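Local coordinates for protein carbon monoxide dehydrogenase (Thermococcus sp. AM4, PDB 6T7J) that catalyses the oxidation of carbon monoxide to carbon dioxide at a nickel-iron-sulfur cluster, captured here in a nickel-free state, at residues Glu431-Ala436 / Gly533-Ala538; Glu420-Ala425 / Pro515-Gly520; Ala21-Lys26 / Ile329-Val334. All blocks are in the same frame, centred on the assembly; numbering follows the deposited sequence.

Contact 1: residues Glu431-Ala436 / Gly533-Ala538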
ATOM      1  N   GLU A 431       7.266  10.004 -40.662  1.00 62.35           N
ATOM      2  CA  GLU A 431       8.503  10.176 -41.419  1.00 63.17           C
ATOM      3  C   GLU A 431       9.115  11.573 -41.331  1.00 62.86           C
ATOM      4  O   GLU A 431      10.348  11.658 -41.212  1.00 62.04           O
ATOM      5  CB  GLU A 431       8.268   9.785 -42.884  1.00 68.54           C
ATOM      6  CG  GLU A 431       9.547   9.648 -43.694  1.00 65.15           C
ATOM      7  CD  GLU A 431       9.281   9.329 -45.154  1.00 81.17           C
ATOM      8  OE1 GLU A 431       8.850   8.193 -45.444  1.00 83.24           O
ATOM      9  OE2 GLU A 431       9.505  10.216 -46.008  1.00 72.09           O
ATOM     10  N   PRO A 432       8.362  12.682 -41.405  1.00 58.04           N
ATOM     11  CA  PRO A 432       9.030  13.997 -41.359  1.00 55.09           C
ATOM     12  C   PRO A 432       9.792  14.263 -40.068  1.00 61.68           C
ATOM     13  O   PRO A 432      10.925  14.758 -40.121  1.00 65.56           O
ATOM     14  CB  PRO A 432       7.873  14.991 -41.555  1.00 54.16           C
ATOM     15  CG  PRO A 432       6.623  14.205 -41.364  1.00 60.82           C
ATOM     16  CD  PRO A 432       6.941  12.813 -41.769  1.00 60.07           C
ATOM     17  N   LEU A 433       9.212  13.950 -38.906  1.00 64.91           N
ATOM     18  CA  LEU A 433       9.941  14.165 -37.657  1.00 62.39           C
ATOM     19  C   LEU A 433      11.124  13.212 -37.523  1.00 61.14           C
ATOM     20  O   LEU A 433      12.161  13.589 -36.965  1.00 61.06           O
ATOM     21  CB  LEU A 433       9.007  14.016 -36.457  1.00 63.58           C
ATOM     22  CG  LEU A 433       9.689  14.175 -35.095  1.00 61.39           C
ATOM     23  CD1 LEU A 433       8.984  15.213 -34.236  1.00 61.34           C
ATOM     24  CD2 LEU A 433       9.763  12.839 -34.377  1.00 61.84           C
ATOM     25  N   ILE A 434      10.992  11.983 -38.022  1.00 57.70           N
ATOM     26  CA  ILE A 434      12.122  11.059 -38.015  1.00 59.22           C
ATOM     27  C   ILE A 434      13.259  11.604 -38.871  1.00 64.23           C
ATOM     28  O   ILE A 434      14.435  11.526 -38.495  1.00 59.30           O
ATOM     29  CB  ILE A 434      11.666   9.666 -38.484  1.00 59.07           C
ATOM     30  CG1 ILE A 434      10.858   8.981 -37.383  1.00 61.05           C
ATOM     31  CG2 ILE A 434      12.861   8.819 -38.895  1.00 65.85           C
ATOM     32  CD1 ILE A 434      10.750   7.489 -37.549  1.00 64.81           C
ATOM     33  N   ASN A 435      12.925  12.181 -40.027  1.00 66.77           N
ATOM     34  CA  ASN A 435      13.943  12.805 -40.866  1.00 63.19           C
ATOM     35  C   ASN A 435      14.571  14.000 -40.165  1.00 65.42           C
ATOM     36  O   ASN A 435      15.782  14.223 -40.269  1.00 66.97           O
ATOM     37  CB  ASN A 435      13.338  13.229 -42.204  1.00 63.95           C
ATOM     38  CG  ASN A 435      12.796  12.059 -43.001  1.00 66.33           C
ATOM     39  OD1 ASN A 435      11.733  12.153 -43.617  1.00 62.26           O
ATOM     40  ND2 ASN A 435      13.525  10.947 -42.993  1.00 55.07           N
ATOM     41  N   ALA A 436      13.761  14.787 -39.452  1.00 64.39           N
ATOM     42  CA  ALA A 436      14.298  15.926 -38.714  1.00 60.69           C
ATOM     43  C   ALA A 436      15.234  15.480 -37.598  1.00 62.38           C
ATOM     44  O   ALA A 436      16.213  16.172 -37.293  1.00 58.12           O
ATOM     45  CB  ALA A 436      13.160  16.766 -38.141  1.00 59.90           C
ATOM     46  N   GLY A 533       7.447   4.884 -27.992  1.00 51.93           N
ATOM     47  CA  GLY A 533       7.249   3.523 -28.466  1.00 49.38           C
ATOM     48  C   GLY A 533       7.059   3.460 -29.967  1.00 50.29           C
ATOM     49  O   GLY A 533       7.585   2.562 -30.631  1.00 53.02           O
ATOM     50  N   ALA A 534       6.324   4.424 -30.525  1.00 43.82           N
ATOM     51  CA  ALA A 534       6.199   4.502 -31.975  1.00 48.85           C
ATOM     52  C   ALA A 534       7.550   4.794 -32.613  1.00 54.25           C
ATOM     53  O   ALA A 534       7.996   4.067 -33.510  1.00 57.05           O
ATOM     54  CB  ALA A 534       5.170   5.565 -32.359  1.00 44.26           C
ATOM     55  N   LEU A 535       8.233   5.835 -32.129  1.00 53.32           N
ATOM     56  CA  LEU A 535       9.515   6.232 -32.703  1.00 55.15           C
ATOM     57  C   LEU A 535      10.486   5.061 -32.722  1.00 54.60           C
ATOM     58  O   LEU A 535      10.975   4.653 -33.782  1.00 55.03           O
ATOM     59  CB  LEU A 535      10.103   7.400 -31.911  1.00 55.42           C
ATOM     60  CG  LEU A 535       9.644   8.807 -32.287  1.00 63.69           C
ATOM     61  CD1 LEU A 535      10.689   9.816 -31.852  1.00 62.67           C
ATOM     62  CD2 LEU A 535       9.379   8.915 -33.779  1.00 64.02           C
ATOM     63  N   ALA A 536      10.749   4.494 -31.542  1.00 54.37           N
ATOM     64  CA  ALA A 536      11.630   3.338 -31.438  1.00 53.30           C
ATOM     65  C   ALA A 536      11.221   2.234 -32.405  1.00 58.68           C
ATOM     66  O   ALA A 536      12.077   1.589 -33.021  1.00 59.32           O
ATOM     67  CB  ALA A 536      11.636   2.824 -29.999  1.00 53.69           C
ATOM     68  N   ASP A 537       9.914   2.021 -32.579  1.00 59.35           N
ATOM     69  CA  ASP A 537       9.478   0.950 -33.469  1.00 57.47           C
ATOM     70  C   ASP A 537       9.678   1.333 -34.930  1.00 59.59           C
ATOM     71  O   ASP A 537      10.030   0.484 -35.758  1.00 59.48           O
ATOM     72  CB  ASP A 537       8.017   0.596 -33.195  1.00 61.03           C
ATOM     73  CG  ASP A 537       7.874  -0.594 -32.267  1.00 66.76           C
ATOM     74  OD1 ASP A 537       8.864  -1.341 -32.105  1.00 60.72           O
ATOM     75  OD2 ASP A 537       6.778  -0.780 -31.696  1.00 64.55           O
ATOM     76  N   ALA A 538       9.468   2.608 -35.265  1.00 55.80           N
ATOM     77  CA  ALA A 538       9.635   3.027 -36.651  1.00 55.79           C
ATOM     78  C   ALA A 538      11.089   2.930 -37.090  1.00 56.86           C
ATOM     79  O   ALA A 538      11.365   2.636 -38.259  1.00 50.24           O
ATOM     80  CB  ALA A 538       9.109   4.449 -36.834  1.00 47.92           C
TER
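Leu-433 and Leu-535 meet through their methyl ends, and Ile-434 lies beside them with its own tip on Ala-538. The short helical segments cross steeply, at -75°, with axes 11.3 Å apart at closest approach. At that separation the backbones do not touch, and branched side chains span the gap.

Leu-433 has CG anti to the backbone N (chi1 178°), which sends the branch toward the other helix, and CD2 is the methyl that arrives. This methyl sits 4.0 Å from both CD1 and CD2 of Leu-535, at the fork of the second leucine, and the two side chains cross at about a right angle. In Leu-535 the bond from CA to CB does not aim at the partner helix. Its CG lies anti to the carbonyl carbon (chi1 -85°), and this turn brings the forked end closer. The side chain of Ile-434 runs past it in the opposite direction, with CG1 at 3.9 Å from Leu-535 CD2. Beyond it, Ile-434 CD1 lies 3.5 Å from Ala-538 CB, the tightest approach here, at an exposed residue on the outer margin.

Leu-433 and Leu-535 both also rest on Ile-445 of strand 444-448, which places the two helices on one face of a parallel sheet. Helix 525-538 is the crossover helix between strands 516-518 and 548-552, so this is helix-to-helix packing over the sheet of a Rossmann-like domain.

Contact 2: residues Glu420-Ala425 / Pro515-Gly520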
ATOM      1  N   GLU A 420      -2.157  11.027 -31.628  1.00 62.01           N
ATOM      2  CA  GLU A 420      -2.931  11.082 -32.863  1.00 59.15           C
ATOM      3  C   GLU A 420      -2.861  12.466 -33.493  1.00 58.44           C
ATOM      4  O   GLU A 420      -2.677  12.594 -34.710  1.00 62.22           O
ATOM      5  CB  GLU A 420      -4.382  10.686 -32.587  1.00 59.98           C
ATOM      6  CG  GLU A 420      -4.578   9.207 -32.288  1.00 60.86           C
ATOM      7  CD  GLU A 420      -4.358   8.872 -30.825  1.00 58.71           C
ATOM      8  OE1 GLU A 420      -4.302   7.667 -30.492  1.00 60.01           O
ATOM      9  OE2 GLU A 420      -4.242   9.809 -30.008  1.00 48.92           O
ATOM     10  N   ALA A 421      -3.000  13.516 -32.679  1.00 57.21           N
ATOM     11  CA  ALA A 421      -2.924  14.875 -33.203  1.00 58.42           C
ATOM     12  C   ALA A 421      -1.544  15.170 -33.775  1.00 62.05           C
ATOM     13  O   ALA A 421      -1.421  15.829 -34.815  1.00 63.49           O
ATOM     14  CB  ALA A 421      -3.275  15.881 -32.107  1.00 54.30           C
ATOM     15  N   ILE A 422      -0.493  14.684 -33.113  1.00 58.29           N
ATOM     16  CA  ILE A 422       0.863  14.908 -33.603  1.00 61.94           C
ATOM     17  C   ILE A 422       1.077  14.200 -34.936  1.00 58.72           C
ATOM     18  O   ILE A 422       1.645  14.775 -35.872  1.00 58.66           O
ATOM     19  CB  ILE A 422       1.891  14.458 -32.550  1.00 61.25           C
ATOM     20  CG1 ILE A 422       1.813  15.355 -31.314  1.00 57.95           C
ATOM     21  CG2 ILE A 422       3.297  14.473 -33.131  1.00 48.39           C
ATOM     22  CD1 ILE A 422       2.370  14.718 -30.064  1.00 53.55           C
ATOM     23  N   VAL A 423       0.624  12.949 -35.048  1.00 56.25           N
ATOM     24  CA  VAL A 423       0.779  12.219 -36.305  1.00 62.09           C
ATOM     25  C   VAL A 423      -0.026  12.892 -37.411  1.00 62.80           C
ATOM     26  O   VAL A 423       0.414  12.959 -38.566  1.00 65.25           O
ATOM     27  CB  VAL A 423       0.382  10.742 -36.125  1.00 60.81           C
ATOM     28  CG1 VAL A 423       0.323  10.034 -37.469  1.00 59.38           C
ATOM     29  CG2 VAL A 423       1.364  10.042 -35.203  1.00 49.96           C
ATOM     30  N   GLU A 424      -1.208  13.416 -37.075  1.00 64.57           N
ATOM     31  CA  GLU A 424      -1.984  14.175 -38.050  1.00 66.42           C
ATOM     32  C   GLU A 424      -1.256  15.444 -38.472  1.00 67.90           C
ATOM     33  O   GLU A 424      -1.377  15.877 -39.625  1.00 71.41           O
ATOM     34  CB  GLU A 424      -3.358  14.523 -37.476  1.00 70.98           C
ATOM     35  CG  GLU A 424      -4.448  13.502 -37.767  1.00 74.06           C
ATOM     36  CD  GLU A 424      -5.827  14.000 -37.369  1.00 74.04           C
ATOM     37  OE1 GLU A 424      -6.760  13.173 -37.276  1.00 74.06           O
ATOM     38  OE2 GLU A 424      -5.975  15.222 -37.149  1.00 70.29           O
ATOM     39  N   ALA A 425      -0.499  16.052 -37.556  1.00 66.21           N
ATOM     40  CA  ALA A 425       0.261  17.248 -37.902  1.00 65.00           C
ATOM     41  C   ALA A 425       1.390  16.934 -38.873  1.00 65.58           C
ATOM     42  O   ALA A 425       1.770  17.792 -39.678  1.00 70.40           O
ATOM     43  CB  ALA A 425       0.814  17.903 -36.637  1.00 56.02           C
ATOM     44  N   PRO A 515       6.894  25.145 -30.057  1.00 54.97           N
ATOM     45  CA  PRO A 515       8.042  24.302 -29.695  1.00 55.92           C
ATOM     46  C   PRO A 515       7.841  23.506 -28.414  1.00 58.86           C
ATOM     47  O   PRO A 515       8.712  22.694 -28.069  1.00 56.09           O
ATOM     48  CB  PRO A 515       9.182  25.318 -29.538  1.00 54.19           C
ATOM     49  CG  PRO A 515       8.499  26.572 -29.127  1.00 58.04           C
ATOM     50  CD  PRO A 515       7.163  26.576 -29.820  1.00 52.83           C
ATOM     51  N   CYS A 516       6.734  23.716 -27.701  1.00 49.82           N
ATOM     52  CA  CYS A 516       6.411  22.969 -26.490  1.00 49.98           C
ATOM     53  C   CYS A 516       5.025  22.365 -26.657  1.00 54.13           C
ATOM     54  O   CYS A 516       4.057  23.091 -26.904  1.00 51.52           O
ATOM     55  CB  CYS A 516       6.468  23.868 -25.253  1.00 49.98           C
ATOM     56  SG  CYS A 516       8.119  24.519 -24.887  1.00 52.63           S
ATOM     57  N   LEU A 517       4.931  21.044 -26.516  1.00 49.99           N
ATOM     58  CA  LEU A 517       3.716  20.294 -26.818  1.00 45.95           C
ATOM     59  C   LEU A 517       3.051  19.840 -25.521  1.00 52.09           C
ATOM     60  O   LEU A 517       3.591  19.000 -24.788  1.00 49.94           O
ATOM     61  CB  LEU A 517       4.028  19.107 -27.729  1.00 46.56           C
ATOM     62  CG  LEU A 517       4.657  19.461 -29.082  1.00 47.64           C
ATOM     63  CD1 LEU A 517       4.720  18.248 -29.994  1.00 44.96           C
ATOM     64  CD2 LEU A 517       3.901  20.600 -29.756  1.00 45.06           C
ATOM     65  N   HIS A 518       1.872  20.399 -25.252  1.00 47.14           N
ATOM     66  CA  HIS A 518       1.029  19.980 -24.137  1.00 49.95           C
ATOM     67  C   HIS A 518       0.367  18.658 -24.500  1.00 50.08           C
ATOM     68  O   HIS A 518      -0.507  18.615 -25.373  1.00 51.40           O
ATOM     69  CB  HIS A 518      -0.016  21.053 -23.842  1.00 43.99           C
ATOM     70  CG  HIS A 518      -0.760  20.845 -22.560  1.00 48.55           C
ATOM     71  ND1 HIS A 518      -0.774  19.642 -21.887  1.00 50.75           N
ATOM     72  CD2 HIS A 518      -1.526  21.692 -21.831  1.00 50.04           C
ATOM     73  CE1 HIS A 518      -1.516  19.755 -20.800  1.00 51.84           C
ATOM     74  NE2 HIS A 518      -1.982  20.990 -20.741  1.00 53.79           N
ATOM     75  N   MET A 519       0.767  17.576 -23.833  1.00 46.79           N
ATOM     76  CA  MET A 519       0.254  16.252 -24.146  1.00 48.57           C
ATOM     77  C   MET A 519      -0.784  15.760 -23.140  1.00 50.59           C
ATOM     78  O   MET A 519      -1.231  14.614 -23.243  1.00 51.38           O
ATOM     79  CB  MET A 519       1.411  15.258 -24.256  1.00 48.44           C
ATOM     80  CG  MET A 519       2.370  15.594 -25.386  1.00 44.90           C
ATOM     81  SD  MET A 519       3.478  14.247 -25.832  1.00 44.43           S
ATOM     82  CE  MET A 519       2.366  13.170 -26.733  1.00 50.01           C
ATOM     83  N   GLY A 520      -1.181  16.595 -22.177  1.00 49.62           N
ATOM     84  CA  GLY A 520      -2.336  16.319 -21.342  1.00 51.13           C
ATOM     85  C   GLY A 520      -1.972  16.274 -19.863  1.00 51.85           C
ATOM     86  O   GLY A 520      -1.147  17.057 -19.386  1.00 50.01           O
TER
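Ile-422 reaches from its helix to Met-519 and Leu-517 with the far end of its side chain, and tracing it outward shows where the contact is made. CB is directed at the strand segment, but Ile-422 CB is still 5.4 Å from Leu-517 CD1. The branch then divides: CG2 stands anti to the backbone N and stays farther off than CG1, whereas CG1 stands anti to the carbonyl carbon (chi1 -67°) and leads across. Ile-422 CG1 comes to 4.3 Å from Leu-517 CD1. At the tip, Ile-422 CD1 is 4.2 Å from Leu-517 CD1 and 3.7 Å from Met-519 CE, its nearest partner. Met-519 gets there by a bend about its CG-SD bond (chi3 75°), which swings CE back toward the helix, and the two side chains cross at about a right angle.

On the strand side, Leu-517 and Met-519 also rest on Val-477 of the adjoining strand 474-478. The neighbouring turn is held by His-518, whose ND1 accepts a hydrogen bond from the backbone N of Gly-520 at 3.1 Å, with the donor tilted 26° from the ring plane. The other ring nitrogen, NE2, is hydrogen-bonded to Asn-308, so both are engaged.

The Met-519 side chain lies about 13 Å from the broken iron-sulfur cluster, and the chain goes on to Cys-522, which lines the cluster pocket. Helix 419-425 thus packs by one isoleucine against 516-518, an outermost strand of a parallel Rossmann-like sheet, where that strand leads to the cluster site.

Contact 3: residues Ala21-Lys26 / Ile329-Val334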
ATOM      1  N   ALA A  21       3.155  36.244  -6.512  1.00 66.38           N
ATOM      2  CA  ALA A  21       3.672  37.101  -5.451  1.00 60.53           C
ATOM      3  C   ALA A  21       2.575  37.989  -4.870  1.00 62.51           C
ATOM      4  O   ALA A  21       2.432  38.096  -3.645  1.00 62.48           O
ATOM      5  CB  ALA A  21       4.825  37.949  -5.984  1.00 56.51           C
ATOM      6  N   GLU A  22       1.803  38.649  -5.742  1.00 61.10           N
ATOM      7  CA  GLU A  22       0.734  39.527  -5.273  1.00 63.37           C
ATOM      8  C   GLU A  22      -0.224  38.783  -4.353  1.00 62.64           C
ATOM      9  O   GLU A  22      -0.636  39.311  -3.312  1.00 60.27           O
ATOM     10  CB  GLU A  22      -0.037  40.118  -6.456  1.00 62.42           C
ATOM     11  CG  GLU A  22       0.733  40.220  -7.761  1.00 63.26           C
ATOM     12  CD  GLU A  22      -0.151  40.677  -8.914  1.00 64.86           C
ATOM     13  OE1 GLU A  22      -1.353  40.927  -8.682  1.00 61.14           O
ATOM     14  OE2 GLU A  22       0.353  40.784 -10.053  1.00 61.06           O
ATOM     15  N   LEU A  23      -0.570  37.546  -4.707  1.00 59.27           N
ATOM     16  CA  LEU A  23      -1.554  36.809  -3.928  1.00 54.47           C
ATOM     17  C   LEU A  23      -0.965  36.257  -2.638  1.00 55.57           C
ATOM     18  O   LEU A  23      -1.676  36.167  -1.631  1.00 56.57           O
ATOM     19  CB  LEU A  23      -2.153  35.687  -4.773  1.00 57.76           C
ATOM     20  CG  LEU A  23      -3.426  36.042  -5.548  1.00 56.62           C
ATOM     21  CD1 LEU A  23      -3.361  37.439  -6.150  1.00 63.09           C
ATOM     22  CD2 LEU A  23      -3.670  35.017  -6.627  1.00 57.39           C
ATOM     23  N   ILE A  24       0.321  35.901  -2.632  1.00 56.48           N
ATOM     24  CA  ILE A  24       0.963  35.535  -1.371  1.00 60.23           C
ATOM     25  C   ILE A  24       0.961  36.723  -0.416  1.00 60.41           C
ATOM     26  O   ILE A  24       0.687  36.579   0.786  1.00 59.10           O
ATOM     27  CB  ILE A  24       2.386  35.005  -1.624  1.00 60.14           C
ATOM     28  CG1 ILE A  24       2.328  33.707  -2.427  1.00 53.98           C
ATOM     29  CG2 ILE A  24       3.117  34.772  -0.309  1.00 65.24           C
ATOM     30  CD1 ILE A  24       3.683  33.131  -2.747  1.00 58.17           C
ATOM     31  N   GLU A  25       1.232  37.924  -0.933  1.00 61.46           N
ATOM     32  CA  GLU A  25       1.205  39.100  -0.070  1.00 60.63           C
ATOM     33  C   GLU A  25      -0.210  39.420   0.401  1.00 59.51           C
ATOM     34  O   GLU A  25      -0.404  39.863   1.539  1.00 59.21           O
ATOM     35  CB  GLU A  25       1.798  40.296  -0.789  1.00 63.80           C
ATOM     36  CG  GLU A  25       3.095  40.009  -1.452  1.00 73.91           C
ATOM     37  CD  GLU A  25       3.443  41.123  -2.356  1.00 81.33           C
ATOM     38  OE1 GLU A  25       4.250  40.924  -3.303  1.00 87.62           O
ATOM     39  OE2 GLU A  25       2.982  42.253  -2.050  1.00 77.89           O
ATOM     40  N   LYS A  26      -1.205  39.224  -0.468  1.00 61.12           N
ATOM     41  CA  LYS A  26      -2.592  39.411  -0.049  1.00 56.16           C
ATOM     42  C   LYS A  26      -2.963  38.439   1.063  1.00 56.66           C
ATOM     43  O   LYS A  26      -3.626  38.817   2.038  1.00 56.45           O
ATOM     44  CB  LYS A  26      -3.527  39.245  -1.246  1.00 52.85           C
ATOM     45  CG  LYS A  26      -4.993  39.464  -0.919  1.00 54.80           C
ATOM     46  CD  LYS A  26      -5.843  39.469  -2.177  1.00 55.56           C
ATOM     47  CE  LYS A  26      -7.252  39.953  -1.888  1.00 52.91           C
ATOM     48  NZ  LYS A  26      -7.944  39.084  -0.901  1.00 54.45           N
ATOM     49  N   ILE A 329      -8.273  30.834  -4.413  1.00 54.41           N
ATOM     50  CA  ILE A 329      -9.304  31.254  -3.471  1.00 53.05           C
ATOM     51  C   ILE A 329      -8.984  32.633  -2.914  1.00 49.31           C
ATOM     52  O   ILE A 329      -9.889  33.385  -2.532  1.00 45.15           O
ATOM     53  CB  ILE A 329      -9.454  30.207  -2.350  1.00 50.07           C
ATOM     54  CG1 ILE A 329      -9.575  28.803  -2.947  1.00 46.65           C
ATOM     55  CG2 ILE A 329     -10.654  30.521  -1.469  1.00 47.73           C
ATOM     56  CD1 ILE A 329      -9.558  27.697  -1.912  1.00 50.72           C
ATOM     57  N   ILE A 330      -7.700  32.999  -2.868  1.00 51.83           N
ATOM     58  CA  ILE A 330      -7.304  34.287  -2.301  1.00 53.19           C
ATOM     59  C   ILE A 330      -7.539  35.439  -3.266  1.00 58.17           C
ATOM     60  O   ILE A 330      -7.455  36.605  -2.860  1.00 58.36           O
ATOM     61  CB  ILE A 330      -5.843  34.162  -1.828  1.00 54.75           C
ATOM     62  CG1 ILE A 330      -5.713  32.926  -0.934  1.00 54.83           C
ATOM     63  CG2 ILE A 330      -5.393  35.393  -1.056  1.00 57.19           C
ATOM     64  CD1 ILE A 330      -4.368  32.756  -0.294  1.00 46.52           C
ATOM     65  N   THR A 331      -7.862  35.148  -4.532  1.00 57.08           N
ATOM     66  CA  THR A 331      -8.344  36.201  -5.420  1.00 53.04           C
ATOM     67  C   THR A 331      -9.651  36.794  -4.913  1.00 57.45           C
ATOM     68  O   THR A 331      -9.958  37.957  -5.197  1.00 57.11           O
ATOM     69  CB  THR A 331      -8.536  35.665  -6.840  1.00 57.14           C
ATOM     70  OG1 THR A 331      -9.606  34.709  -6.854  1.00 50.64           O
ATOM     71  CG2 THR A 331      -7.260  35.012  -7.351  1.00 48.32           C
ATOM     72  N   GLY A 332     -10.426  36.016  -4.159  1.00 51.98           N
ATOM     73  CA  GLY A 332     -11.697  36.471  -3.637  1.00 54.42           C
ATOM     74  C   GLY A 332     -12.861  36.355  -4.592  1.00 53.43           C
ATOM     75  O   GLY A 332     -13.960  36.811  -4.259  1.00 57.10           O
ATOM     76  N   ALA A 333     -12.662  35.751  -5.763  1.00 53.08           N
ATOM     77  CA  ALA A 333     -13.690  35.700  -6.794  1.00 57.38           C
ATOM     78  C   ALA A 333     -14.141  34.282  -7.120  1.00 54.12           C
ATOM     79  O   ALA A 333     -14.869  34.090  -8.100  1.00 60.32           O
ATOM     80  CB  ALA A 333     -13.194  36.389  -8.071  1.00 50.99           C
ATOM     81  N   VAL A 334     -13.739  33.288  -6.335  1.00 53.74           N
ATOM     82  CA  VAL A 334     -14.117  31.902  -6.591  1.00 59.03           C
ATOM     83  C   VAL A 334     -15.400  31.606  -5.825  1.00 55.68           C
ATOM     84  O   VAL A 334     -15.402  31.537  -4.593  1.00 54.96           O
ATOM     85  CB  VAL A 334     -13.000  30.928  -6.204  1.00 49.39           C
ATOM     86  CG1 VAL A 334     -13.489  29.494  -6.325  1.00 43.77           C
ATOM     87  CG2 VAL A 334     -11.786  31.146  -7.088  1.00 55.90           C
TER
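The flat group at the centre is the peptide carbonyl of Ile-330, which Lys-26 meets at its oxygen; neither segment brings an aromatic ring to the contact. Lys-26 NZ donates to Ile-330 O at 3.2 Å, with a C=O...N angle of 157° and the donor tilted 16° from the carbonyl plane. The site is a helix C-terminus, after which Gly-332 is the first residue to leave helical angles, at a phi of 83°. Helix 325-330 belongs to a Rossmann-like domain, linking parallel strands 318-320 and 336-339, and the N-terminal helix 20-30 packs on its end.

The lysine chain slides past Ile-330 in the opposite direction, its CG 4.1 Å from Ile-330 CG2. The ammonium also forms a salt bridge with Glu-30 and donates to Arg-403 O. With a methionine in its place, the Ile-330 carbonyl would probably lose this donor and Glu-30 its charged mate.

Ile-330 CG2 also sits 3.8 Å from Leu-23 O, on the backbone of helix 20-30. Thr-331, just past the helix, bonds through OG1 to Ala-328 O of helix 325-330, while its CG2 meets Leu-23 CD2 at 3.7 Å.

In the fold
From the N terminus, contact 3 closes first: helix 20-30 packs on the end of helix 325-330 after 302 intervening residues, joining the N-terminal helix to the domain built on the earlier of two parallel sheets. Both later contacts lie wholly downstream. Contact 2 opens at 420-425 and contact 1 at 431-436; contact 2 then closes at 515-520 and contact 1 at 533-538, so the two loops cross rather than nest. Two successive helices therefore meet an edge strand and the helix after it, all within the second sheet's domain. Contacts 1 and 2 have centres 14 Å apart without touching, whereas the centre of contact 3 is 45 Å from that of contact 1, across the chain's centre.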